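Long-range contacts in mandelate racemase/muconate lactonizing enzyme (Polaromonas sp., PDB 2OG9), which probably acts as an enolase-superfamily racemase of the mandelate racemase type, abstracting the alpha-proton of a carboxylate substrate, though its own substrate is not established here: residues P342-E346 / L365-V371; E319-H323 / V357-L363; C23-L27 / W339-L343; F65-K69 / D288-V292. One frame throughout, in Å; residues are numbered along the deposited sequence.

Contacts 3 and 4 join the barrel domain to the antiparallel sheet of the N-terminal domain, through strands 15-26 and 61-69; contacts 1 and 2 close the C-terminal part of the chain on itself. Along the chain contact 4 is nested within the loop closed by contact 3, and contact 2 crosses both contact 3 and contact 1. Contacts 1 and 3 share Pro-342 and Leu-343, their centres about 9 Å apart; the other pairs of centres lie about 14 to 18 Å apart. Residues of helix 318-326 also link the contacts: Glu-319 meets Phe-344 and Leu-365, and Leu-320 meets Pro-290. Contacts 3 and 4 thus hold the domains together; 1 and 2 pack the returning C-terminal chain.

Contact 1 of 4, residues P342-E346 / L365-V371; sequences PLFNE and LTLSGQV
Glu-346 OE1 takes two N-H groups, that of Thr-366 across the contact, 2.9 Å from N to OE1, and weakly that of its own neighbour Asn-345. The Thr-366 N-H comes in on the syn side of the carboxylate, 34° out of its plane. A bend at chi2 (75°) folds the glutamate back over Thr-366, whose OG1 donates to OE2 over a distance so short that its exact value is doubtful. Both pieces belong to the C-terminal part of an enolase-superfamily barrel protein and run antiparallel for one bridge, Phe-344 with Leu-367, a non-hydrogen-bonded pair. The flanking bonds are Ser-368 N to Leu-343 O (2.8 Å) and the longer Asn-345 N to Thr-366 O (3.2 Å). Beside this bridge the Phe-344 ring is held between two leucines: Leu-343 CB lies over one face, and over the opposite face Leu-365 CD1 makes a CH-pi contact, 4.1 Å from the centroid. Thr-366 O meets the same ring at its edge, in plane. Phe-51 of strand 46-56 touches Phe-344, Leu-343 and Leu-367, so the apolar side of the loop pair faces the N-terminal sheet. At the far end Val-371 CG2 packs on Leu-343 CD2 (4.2 Å). Ser-368 OG both accepts weakly from Gln-370 N, capping the turn into helix 370-374, and donates in the carbonyl plane to Pro-342 O at 2.6 Å.

Contact 2 of 4, residues E319-H323 / V357-L363; sequences ELHVH and VPTRPGL
Leu-320 CD1 presses on Leu-363 CD2 at 3.5 Å, tighter than usual for two methyl groups, the side chains meeting at a slant. Val-322 is also closely packed: its CG1 meets the ring carbon Pro-358 CD at 3.7 Å, while CG2 lies against Val-357 CG2 at 3.9 Å. The polar part is looser. His-323, its CG anti to the carbonyl carbon (chi1 -71°), extends its ring into the bend of the 357-363 loop, where NE2 donates to Leu-363 O over 3.3 Å. The bond is bent at the hydrogen (138°), and the donor stands 50° out of the carbonyl plane, away from a lone-pair direction. A water beside it donates to both Leu-363 O (2.6 Å) and Glu-319 O (2.7 Å), linking helix and loop where their backbones do not meet directly. Beyond the contact, His-323 ND1 is bonded to Ala-139 N, which fixes the rotation of the ring. A phenylalanine in place of His-323 would probably leave Ala-139 N without its acceptor and Leu-363 O without the imidazole N-H. Leu-363 packs on Leu-138 of helix 138-142, consistent with the enolase-superfamily fold, in which the chain after the barrel returns to the N-terminal domain.

Contact 3 of 4, residues C23-L27 / W339-L343; sequences CYLPL and WLEPL
Leu-25 reaches into the turn of 339-343 with both methyl groups. CD2 lies 3.3 Å from Trp-339 O and 3.5 Å from Leu-340 CD2, the latter a tight carbon pair in which the two side chains meet at about a right angle; CD1 sits 4.1 Å from Leu-343 CD2. With CG anti to the backbone N (chi1 173°), the side chain is carried off the strand toward 339-343. Leu-343 CD2 has a second neighbour in Cys-23 SG, at 3.7 Å, and at the other end Leu-27 CD2 rests on Trp-339 CE3 at 4.0 Å.

Behind this shell, the 3-10 turn is closed by Leu-343 N to Leu-340 O (2.9 Å), which sets the two leucines beside Leu-25. Strand 15-26 is itself held in the N-terminal sheet by backbone bonds of Cys-23 and Leu-25 to Ile-49 and Ile-47. Trp-374 packs against Cys-23, Leu-25 and Pro-342, and the Trp-339 indole meets Phe-337 edge-to-face. Sheet and barrel-domain loop therefore adhere here mainly by aliphatic, sulfur and aromatic surfaces, with the Trp-339 carbonyl oxygen set against a methyl group, so the fit depends on shape and on the burial of apolar groups rather than on directed polar bonds.

Contact 4 of 4, residues F65-K69 / D288-V292; sequences FSYSK and DAPRV
Tyr-67 and Arg-291 meet through two very different torsions: the tyrosine CG stands between its backbone N and carbonyl carbon (chi1 76°), carrying the ring from strand 61-69 to Asp-288, while the arginine chain runs extended and then bends at chi3 (-61°) to bring its guanidinium round to the phenol. Arg-291 NH2 donates to Tyr-67 OH at 2.7 Å, the oxygen tilted out of the guanidinium plane, and NE adds a weak bond. The hydroxyl in turn donates to Asp-288 OD2, at a very short distance whose exact value is doubtful. Ring and carboxylate planes are 23° apart, and OD1 lies at the ring edge. OD1 instead caps helix 289-292, where Arg-291 N donates to it at 3.2 Å, so the two oxygens of Asp-288 serve helix and tyrosine separately. Beside this polar group Pro-290 CB touches Tyr-67 CD2 at the ring edge, 3.8 Å away, and Lys-69 CD lies at the guanidinium edge. Ser-108 of the second subunit packs on Arg-291 and bonds to Lys-69 N. A phenylalanine at Tyr-67 would probably deprive the arginine of its phenol acceptor and Asp-288 OD2 of a donor. Located after barrel strand 284-285, the contact ties the capping domain to the mouth of the barrel, where enolase-superfamily active sites lie; its chemistry is a buried chain of hydrogen bonds, arginine to phenol to carboxylate, that probably fixes their orientation.

Contact 1 of 4, residues P342-E346 / L365-V371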
loop_
_atom_site.group_PDB
_atom_site.type_symbol
_atom_site.label_atom_id
_atom_site.label_comp_id
_atom_site.label_asym_id
_atom_site.label_seq_id
_atom_site.Cartn_x
_atom_site.Cartn_y
_atom_site.Cartn_z
ATOM N N PRO A 342 -22.947 6.074 45.369
ATOM C CA PRO A 342 -24.267 6.260 45.989
ATOM C C PRO A 342 -25.397 5.441 45.357
ATOM O O PRO A 342 -26.425 5.204 45.988
ATOM C CB PRO A 342 -24.516 7.761 45.831
ATOM C CG PRO A 342 -23.155 8.337 45.854
ATOM C CD PRO A 342 -22.371 7.375 44.991
ATOM N N LEU A 343 -25.205 5.013 44.116
ATOM C CA LEU A 343 -26.223 4.246 43.402
ATOM C C LEU A 343 -26.291 2.783 43.808
ATOM O O LEU A 343 -27.310 2.126 43.599
ATOM C CB LEU A 343 -25.960 4.299 41.893
ATOM C CG LEU A 343 -25.903 5.643 41.169
ATOM C CD1 LEU A 343 -25.431 5.411 39.738
ATOM C CD2 LEU A 343 -27.272 6.312 41.183
ATOM N N PHE A 344 -25.203 2.274 44.377
ATOM C CA PHE A 344 -25.121 0.871 44.750
ATOM C C PHE A 344 -24.869 0.602 46.231
ATOM O O PHE A 344 -24.423 1.477 46.967
ATOM C CB PHE A 344 -24.019 0.213 43.924
ATOM C CG PHE A 344 -24.072 0.573 42.465
ATOM C CD1 PHE A 344 -25.166 0.209 41.687
ATOM C CD2 PHE A 344 -23.045 1.306 41.879
ATOM C CE1 PHE A 344 -25.242 0.572 40.341
ATOM C CE2 PHE A 344 -23.110 1.676 40.533
ATOM C CZ PHE A 344 -24.213 1.307 39.763
ATOM N N ASN A 345 -25.150 -0.628 46.646
ATOM C CA ASN A 345 -24.962 -1.048 48.028
ATOM C C ASN A 345 -23.590 -1.671 48.215
ATOM O O ASN A 345 -23.159 -1.896 49.341
ATOM C CB ASN A 345 -26.028 -2.072 48.411
ATOM C CG ASN A 345 -27.425 -1.515 48.310
ATOM O OD1 ASN A 345 -28.316 -2.134 47.719
ATOM N ND2 ASN A 345 -27.630 -0.341 48.888
ATOM N N GLU A 346 -22.904 -1.936 47.107
ATOM C CA GLU A 346 -21.584 -2.561 47.141
ATOM C C GLU A 346 -20.460 -1.561 46.870
ATOM O O GLU A 346 -20.704 -0.470 46.365
ATOM C CB GLU A 346 -21.519 -3.694 46.115
ATOM C CG GLU A 346 -22.559 -4.803 46.303
ATOM C CD GLU A 346 -23.957 -4.394 45.880
ATOM O OE1 GLU A 346 -24.102 -3.373 45.172
ATOM O OE2 GLU A 346 -24.921 -5.103 46.240
ATOM N N LEU A 365 -23.624 -5.908 41.826
ATOM C CA LEU A 365 -24.266 -4.639 42.148
ATOM C C LEU A 365 -25.770 -4.757 42.380
ATOM O O LEU A 365 -26.457 -5.527 41.704
ATOM C CB LEU A 365 -24.040 -3.629 41.013
ATOM C CG LEU A 365 -22.609 -3.266 40.600
ATOM C CD1 LEU A 365 -22.667 -2.448 39.314
ATOM C CD2 LEU A 365 -21.908 -2.481 41.710
ATOM N N THR A 366 -26.264 -3.981 43.342
ATOM C CA THR A 366 -27.689 -3.913 43.655
ATOM C C THR A 366 -27.976 -2.435 43.888
ATOM O O THR A 366 -27.126 -1.711 44.410
ATOM C CB THR A 366 -28.067 -4.725 44.922
ATOM O OG1 THR A 366 -27.253 -4.309 46.024
ATOM C CG2 THR A 366 -27.886 -6.218 44.675
ATOM N N LEU A 367 -29.158 -1.982 43.492
ATOM C CA LEU A 367 -29.522 -0.578 43.631
ATOM C C LEU A 367 -29.741 -0.140 45.072
ATOM O O LEU A 367 -30.430 -0.812 45.834
ATOM C CB LEU A 367 -30.783 -0.287 42.822
ATOM C CG LEU A 367 -30.690 -0.654 41.341
ATOM C CD1 LEU A 367 -32.042 -0.432 40.663
ATOM C CD2 LEU A 367 -29.611 0.192 40.686
ATOM N N SER A 368 -29.159 1.000 45.433
ATOM C CA SER A 368 -29.302 1.525 46.782
ATOM C C SER A 368 -30.687 2.147 46.941
ATOM O O SER A 368 -31.414 2.329 45.964
ATOM C CB SER A 368 -28.238 2.588 47.052
ATOM O OG SER A 368 -28.513 3.776 46.326
ATOM N N GLY A 369 -31.047 2.471 48.177
ATOM C CA GLY A 369 -32.342 3.076 48.424
ATOM C C GLY A 369 -32.418 4.489 47.873
ATOM O O GLY A 369 -33.508 5.012 47.652
ATOM N N GLN A 370 -31.260 5.103 47.649
ATOM C CA GLN A 370 -31.187 6.464 47.118
ATOM C C GLN A 370 -31.637 6.576 45.668
ATOM O O GLN A 370 -32.090 7.637 45.235
ATOM C CB GLN A 370 -29.756 7.000 47.231
ATOM C CG GLN A 370 -29.467 7.748 48.517
ATOM C CD GLN A 370 -30.008 9.170 48.499
ATOM O OE1 GLN A 370 -31.174 9.402 48.172
ATOM N NE2 GLN A 370 -29.159 10.128 48.854
ATOM N N VAL A 371 -31.509 5.488 44.916
ATOM C CA VAL A 371 -31.894 5.487 43.508
ATOM C C VAL A 371 -33.345 5.918 43.308
ATOM O O VAL A 371 -33.650 6.713 42.416
ATOM C CB VAL A 371 -31.686 4.093 42.880
ATOM C CG1 VAL A 371 -32.249 4.060 41.466
ATOM C CG2 VAL A 371 -30.202 3.761 42.853
#

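Contact 2 of 4, residues E319-H323 / V357-L363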
loop_
_atom_site.group_PDB
_atom_site.type_symbol
_atom_site.label_atom_id
_atom_site.label_comp_id
_atom_site.label_asym_id
_atom_site.label_seq_id
_atom_site.Cartn_x
_atom_site.Cartn_y
_atom_site.Cartn_z
ATOM N N GLU A 319 -17.108 -0.055 38.307
ATOM C CA GLU A 319 -17.935 -1.151 38.815
ATOM C C GLU A 319 -18.127 -2.231 37.749
ATOM O O GLU A 319 -18.287 -3.421 38.055
ATOM C CB GLU A 319 -19.304 -0.621 39.279
ATOM C CG GLU A 319 -19.273 0.269 40.533
ATOM C CD GLU A 319 -18.848 1.707 40.259
ATOM O OE1 GLU A 319 -18.603 2.051 39.084
ATOM O OE2 GLU A 319 -18.765 2.498 41.226
ATOM N N LEU A 320 -18.114 -1.806 36.491
ATOM C CA LEU A 320 -18.258 -2.721 35.365
ATOM C C LEU A 320 -16.898 -3.042 34.743
ATOM O O LEU A 320 -16.575 -4.203 34.497
ATOM C CB LEU A 320 -19.170 -2.100 34.302
ATOM C CG LEU A 320 -19.222 -2.766 32.923
ATOM C CD1 LEU A 320 -19.690 -4.204 33.044
ATOM C CD2 LEU A 320 -20.165 -1.975 32.023
ATOM N N HIS A 321 -16.088 -2.016 34.513
ATOM C CA HIS A 321 -14.793 -2.223 33.873
ATOM C C HIS A 321 -13.762 -3.039 34.640
ATOM O O HIS A 321 -12.863 -3.616 34.031
ATOM C CB HIS A 321 -14.202 -0.878 33.454
ATOM C CG HIS A 321 -14.997 -0.196 32.386
ATOM N ND1 HIS A 321 -15.371 -0.832 31.221
ATOM C CD2 HIS A 321 -15.494 1.059 32.305
ATOM C CE1 HIS A 321 -16.065 0.004 30.468
ATOM N NE2 HIS A 321 -16.153 1.158 31.103
ATOM N N VAL A 322 -13.876 -3.101 35.962
ATOM C CA VAL A 322 -12.919 -3.898 36.719
ATOM C C VAL A 322 -13.043 -5.359 36.277
ATOM O O VAL A 322 -12.048 -6.091 36.210
ATOM C CB VAL A 322 -13.149 -3.784 38.256
ATOM C CG1 VAL A 322 -14.536 -4.276 38.640
ATOM C CG2 VAL A 322 -12.087 -4.579 38.984
ATOM N N HIS A 323 -14.263 -5.786 35.962
ATOM C CA HIS A 323 -14.489 -7.157 35.506
ATOM C C HIS A 323 -13.953 -7.356 34.093
ATOM O O HIS A 323 -13.302 -8.362 33.797
ATOM C CB HIS A 323 -15.982 -7.481 35.519
ATOM C CG HIS A 323 -16.555 -7.617 36.894
ATOM N ND1 HIS A 323 -16.336 -8.725 37.684
ATOM C CD2 HIS A 323 -17.315 -6.774 37.632
ATOM C CE1 HIS A 323 -16.936 -8.559 38.849
ATOM N NE2 HIS A 323 -17.537 -7.382 38.844
ATOM N N VAL A 357 -10.844 -7.322 42.095
ATOM C CA VAL A 357 -11.957 -7.692 41.243
ATOM C C VAL A 357 -12.976 -8.329 42.179
ATOM O O VAL A 357 -12.641 -9.244 42.918
ATOM C CB VAL A 357 -11.522 -8.721 40.188
ATOM C CG1 VAL A 357 -12.726 -9.176 39.384
ATOM C CG2 VAL A 357 -10.469 -8.105 39.273
ATOM N N PRO A 358 -14.219 -7.824 42.187
ATOM C CA PRO A 358 -15.264 -8.379 43.057
ATOM C C PRO A 358 -15.418 -9.882 42.830
ATOM O O PRO A 358 -15.230 -10.365 41.712
ATOM C CB PRO A 358 -16.505 -7.597 42.640
ATOM C CG PRO A 358 -15.951 -6.269 42.280
ATOM C CD PRO A 358 -14.708 -6.626 41.484
ATOM N N THR A 359 -15.755 -10.617 43.887
ATOM C CA THR A 359 -15.916 -12.063 43.778
ATOM C C THR A 359 -17.369 -12.527 43.804
ATOM O O THR A 359 -17.650 -13.698 43.557
ATOM C CB THR A 359 -15.138 -12.809 44.896
ATOM O OG1 THR A 359 -15.578 -12.350 46.179
ATOM C CG2 THR A 359 -13.642 -12.568 44.752
ATOM N N ARG A 360 -18.294 -11.617 44.092
ATOM C CA ARG A 360 -19.712 -11.969 44.118
ATOM C C ARG A 360 -20.236 -12.243 42.699
ATOM O O ARG A 360 -19.629 -11.827 41.714
ATOM C CB ARG A 360 -20.519 -10.845 44.788
ATOM C CG ARG A 360 -19.808 -9.502 44.839
ATOM C CD ARG A 360 -20.489 -8.539 45.813
ATOM N NE ARG A 360 -19.599 -7.446 46.204
ATOM C CZ ARG A 360 -19.209 -6.463 45.398
ATOM N NH1 ARG A 360 -19.634 -6.419 44.146
ATOM N NH2 ARG A 360 -18.380 -5.528 45.840
ATOM N N PRO A 361 -21.360 -12.968 42.581
ATOM C CA PRO A 361 -21.967 -13.304 41.283
ATOM C C PRO A 361 -22.326 -12.105 40.402
ATOM O O PRO A 361 -22.805 -11.080 40.896
ATOM C CB PRO A 361 -23.201 -14.108 41.677
ATOM C CG PRO A 361 -22.756 -14.798 42.942
ATOM C CD PRO A 361 -22.034 -13.692 43.678
ATOM N N GLY A 362 -22.099 -12.251 39.094
ATOM C CA GLY A 362 -22.402 -11.192 38.142
ATOM C C GLY A 362 -21.590 -9.927 38.335
ATOM O O GLY A 362 -20.407 -9.984 38.675
ATOM N N LEU A 363 -22.219 -8.777 38.103
ATOM C CA LEU A 363 -21.553 -7.496 38.285
ATOM C C LEU A 363 -21.305 -7.235 39.760
ATOM O O LEU A 363 -20.407 -6.477 40.119
ATOM C CB LEU A 363 -22.405 -6.355 37.730
ATOM C CG LEU A 363 -22.402 -6.115 36.224
ATOM C CD1 LEU A 363 -23.232 -4.872 35.916
ATOM C CD2 LEU A 363 -20.970 -5.926 35.747
HETATM O O HOH W 1 -18.582 -4.606 40.462
#

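Contact 3 of 4, residues C23-L27 / W339-L343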
loop_
_atom_site.group_PDB
_atom_site.type_symbol
_atom_site.label_atom_id
_atom_site.label_comp_id
_atom_site.label_asym_id
_atom_site.label_seq_id
_atom_site.Cartn_x
_atom_site.Cartn_y
_atom_site.Cartn_z
ATOM N N CYS A 23 -32.319 7.497 36.308
ATOM C CA CYS A 23 -31.886 8.036 37.590
ATOM C C CYS A 23 -30.863 9.159 37.447
ATOM O O CYS A 23 -29.821 8.978 36.827
ATOM C CB CYS A 23 -31.303 6.886 38.414
ATOM S SG CYS A 23 -30.581 7.348 39.984
ATOM N N TYR A 24 -31.158 10.321 38.024
ATOM C CA TYR A 24 -30.236 11.449 37.940
ATOM C C TYR A 24 -29.356 11.571 39.172
ATOM O O TYR A 24 -29.800 12.004 40.240
ATOM C CB TYR A 24 -31.007 12.745 37.694
ATOM C CG TYR A 24 -31.506 12.839 36.274
ATOM C CD1 TYR A 24 -30.829 13.605 35.326
ATOM C CD2 TYR A 24 -32.625 12.116 35.861
ATOM C CE1 TYR A 24 -31.253 13.647 33.999
ATOM C CE2 TYR A 24 -33.056 12.148 34.537
ATOM C CZ TYR A 24 -32.366 12.918 33.616
ATOM O OH TYR A 24 -32.798 12.967 32.310
ATOM N N LEU A 25 -28.103 11.167 38.999
ATOM C CA LEU A 25 -27.095 11.190 40.051
ATOM C C LEU A 25 -26.541 12.594 40.264
ATOM O O LEU A 25 -25.882 13.153 39.386
ATOM C CB LEU A 25 -25.948 10.248 39.675
ATOM C CG LEU A 25 -24.707 10.234 40.567
ATOM C CD1 LEU A 25 -25.077 9.702 41.944
ATOM C CD2 LEU A 25 -23.631 9.359 39.924
ATOM N N PRO A 26 -26.809 13.191 41.433
ATOM C CA PRO A 26 -26.289 14.537 41.679
ATOM C C PRO A 26 -24.814 14.431 42.049
ATOM O O PRO A 26 -24.415 13.511 42.762
ATOM C CB PRO A 26 -27.154 15.026 42.837
ATOM C CG PRO A 26 -27.354 13.785 43.626
ATOM C CD PRO A 26 -27.642 12.733 42.559
ATOM N N LEU A 27 -23.997 15.347 41.547
ATOM C CA LEU A 27 -22.577 15.309 41.859
ATOM C C LEU A 27 -22.286 16.254 43.018
ATOM O O LEU A 27 -22.727 17.403 43.017
ATOM C CB LEU A 27 -21.752 15.697 40.628
ATOM C CG LEU A 27 -21.945 14.800 39.397
ATOM C CD1 LEU A 27 -21.053 15.280 38.273
ATOM C CD2 LEU A 27 -21.621 13.357 39.746
ATOM N N TRP A 339 -17.692 8.745 42.085
ATOM C CA TRP A 339 -19.022 9.316 41.767
ATOM C C TRP A 339 -20.280 8.418 41.760
ATOM O O TRP A 339 -21.352 8.842 42.199
ATOM C CB TRP A 339 -19.003 10.063 40.423
ATOM C CG TRP A 339 -17.936 11.100 40.288
ATOM C CD1 TRP A 339 -16.967 11.406 41.196
ATOM C CD2 TRP A 339 -17.685 11.921 39.139
ATOM N NE1 TRP A 339 -16.122 12.362 40.685
ATOM C CE2 TRP A 339 -16.540 12.696 39.424
ATOM C CE3 TRP A 339 -18.314 12.071 37.894
ATOM C CZ2 TRP A 339 -16.008 13.611 38.510
ATOM C CZ3 TRP A 339 -17.787 12.980 36.985
ATOM C CH2 TRP A 339 -16.643 13.740 37.299
ATOM N N LEU A 340 -20.155 7.199 41.243
ATOM C CA LEU A 340 -21.304 6.315 41.158
ATOM C C LEU A 340 -21.663 5.531 42.419
ATOM O O LEU A 340 -22.749 4.966 42.494
ATOM C CB LEU A 340 -21.117 5.324 40.011
ATOM C CG LEU A 340 -20.714 5.890 38.649
ATOM C CD1 LEU A 340 -20.833 4.778 37.606
ATOM C CD2 LEU A 340 -21.611 7.062 38.270
ATOM N N GLU A 341 -20.766 5.490 43.399
ATOM C CA GLU A 341 -21.006 4.723 44.624
ATOM C C GLU A 341 -22.389 4.852 45.280
ATOM O O GLU A 341 -22.957 3.853 45.707
ATOM C CB GLU A 341 -19.915 5.032 45.658
ATOM C CG GLU A 341 -18.519 4.654 45.180
ATOM C CD GLU A 341 -17.462 4.792 46.263
ATOM O OE1 GLU A 341 -17.516 5.778 47.029
ATOM O OE2 GLU A 341 -16.570 3.920 46.336
ATOM N N PRO A 342 -22.947 6.074 45.369
ATOM C CA PRO A 342 -24.267 6.260 45.989
ATOM C C PRO A 342 -25.397 5.441 45.357
ATOM O O PRO A 342 -26.425 5.204 45.988
ATOM C CB PRO A 342 -24.516 7.761 45.831
ATOM C CG PRO A 342 -23.155 8.337 45.854
ATOM C CD PRO A 342 -22.371 7.375 44.991
ATOM N N LEU A 343 -25.205 5.013 44.116
ATOM C CA LEU A 343 -26.223 4.246 43.402
ATOM C C LEU A 343 -26.291 2.783 43.808
ATOM O O LEU A 343 -27.310 2.126 43.599
ATOM C CB LEU A 343 -25.960 4.299 41.893
ATOM C CG LEU A 343 -25.903 5.643 41.169
ATOM C CD1 LEU A 343 -25.431 5.411 39.738
ATOM C CD2 LEU A 343 -27.272 6.312 41.183
#

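Contact 4 of 4, residues F65-K69 / D288-V292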
loop_
_atom_site.group_PDB
_atom_site.type_symbol
_atom_site.label_atom_id
_atom_site.label_comp_id
_atom_site.label_asym_id
_atom_site.label_seq_id
_atom_site.Cartn_x
_atom_site.Cartn_y
_atom_site.Cartn_z
ATOM N N PHE A 65 -26.671 -1.002 33.172
ATOM C CA PHE A 65 -26.890 0.430 33.056
ATOM C C PHE A 65 -26.056 1.075 31.967
ATOM O O PHE A 65 -25.096 0.493 31.476
ATOM C CB PHE A 65 -26.608 1.119 34.404
ATOM C CG PHE A 65 -25.158 1.104 34.818
ATOM C CD1 PHE A 65 -24.300 2.129 34.429
ATOM C CD2 PHE A 65 -24.652 0.067 35.592
ATOM C CE1 PHE A 65 -22.956 2.126 34.804
ATOM C CE2 PHE A 65 -23.309 0.051 35.974
ATOM C CZ PHE A 65 -22.459 1.087 35.577
ATOM N N SER A 66 -26.473 2.267 31.565
ATOM C CA SER A 66 -25.751 3.068 30.590
ATOM C C SER A 66 -25.845 4.453 31.215
ATOM O O SER A 66 -26.439 4.602 32.289
ATOM C CB SER A 66 -26.413 3.023 29.203
ATOM O OG SER A 66 -27.754 3.475 29.236
ATOM N N TYR A 67 -25.271 5.465 30.580
ATOM C CA TYR A 67 -25.308 6.791 31.170
ATOM C C TYR A 67 -25.091 7.879 30.133
ATOM O O TYR A 67 -24.712 7.609 28.995
ATOM C CB TYR A 67 -24.215 6.901 32.239
ATOM C CG TYR A 67 -22.829 7.072 31.656
ATOM C CD1 TYR A 67 -22.301 8.339 31.426
ATOM C CD2 TYR A 67 -22.069 5.968 31.281
ATOM C CE1 TYR A 67 -21.052 8.506 30.835
ATOM C CE2 TYR A 67 -20.817 6.120 30.686
ATOM C CZ TYR A 67 -20.316 7.395 30.466
ATOM O OH TYR A 67 -19.088 7.566 29.867
ATOM N N SER A 68 -25.334 9.114 30.550
ATOM C CA SER A 68 -25.132 10.274 29.702
ATOM C C SER A 68 -24.594 11.394 30.572
ATOM O O SER A 68 -25.155 11.696 31.628
ATOM C CB SER A 68 -26.443 10.746 29.067
ATOM O OG SER A 68 -27.037 9.733 28.282
ATOM N N LYS A 69 -23.485 11.978 30.139
ATOM C CA LYS A 69 -22.893 13.115 30.827
ATOM C C LYS A 69 -23.348 14.251 29.922
ATOM O O LYS A 69 -22.973 14.302 28.752
ATOM C CB LYS A 69 -21.371 12.992 30.852
ATOM C CG LYS A 69 -20.869 11.979 31.876
ATOM C CD LYS A 69 -19.412 11.605 31.634
ATOM C CE LYS A 69 -18.546 11.906 32.847
ATOM N NZ LYS A 69 -17.145 11.402 32.701
ATOM N N ASP A 288 -15.307 2.537 26.491
ATOM C CA ASP A 288 -16.240 2.757 27.592
ATOM C C ASP A 288 -17.427 1.847 27.272
ATOM O O ASP A 288 -18.207 2.140 26.365
ATOM C CB ASP A 288 -16.659 4.235 27.595
ATOM C CG ASP A 288 -17.666 4.571 28.680
ATOM O OD1 ASP A 288 -18.457 3.688 29.069
ATOM O OD2 ASP A 288 -17.682 5.738 29.125
ATOM N N ALA A 289 -17.556 0.738 28.000
ATOM C CA ALA A 289 -18.633 -0.219 27.747
ATOM C C ALA A 289 -20.024 0.406 27.577
ATOM O O ALA A 289 -20.651 0.249 26.532
ATOM C CB ALA A 289 -18.657 -1.290 28.845
ATOM N N PRO A 290 -20.527 1.117 28.601
ATOM C CA PRO A 290 -21.853 1.737 28.483
ATOM C C PRO A 290 -21.976 2.658 27.269
ATOM O O PRO A 290 -23.007 2.701 26.602
ATOM C CB PRO A 290 -21.992 2.510 29.794
ATOM C CG PRO A 290 -21.199 1.688 30.757
ATOM C CD PRO A 290 -19.966 1.327 29.948
ATOM N N ARG A 291 -20.912 3.395 26.984
ATOM C CA ARG A 291 -20.921 4.327 25.868
ATOM C C ARG A 291 -20.911 3.673 24.480
ATOM O O ARG A 291 -21.451 4.237 23.531
ATOM C CB ARG A 291 -19.738 5.292 26.001
ATOM C CG ARG A 291 -19.785 6.454 25.027
ATOM C CD ARG A 291 -18.773 7.538 25.382
ATOM N NE ARG A 291 -19.018 8.122 26.698
ATOM C CZ ARG A 291 -18.525 9.293 27.095
ATOM N NH1 ARG A 291 -17.763 10.000 26.272
ATOM N NH2 ARG A 291 -18.798 9.762 28.305
ATOM N N VAL A 292 -20.315 2.490 24.357
ATOM C CA VAL A 292 -20.248 1.821 23.058
ATOM C C VAL A 292 -21.384 0.832 22.804
ATOM O O VAL A 292 -21.450 0.220 21.740
ATOM C CB VAL A 292 -18.891 1.084 22.860
ATOM C CG1 VAL A 292 -17.742 2.070 22.996
ATOM C CG2 VAL A 292 -18.750 -0.049 23.861
#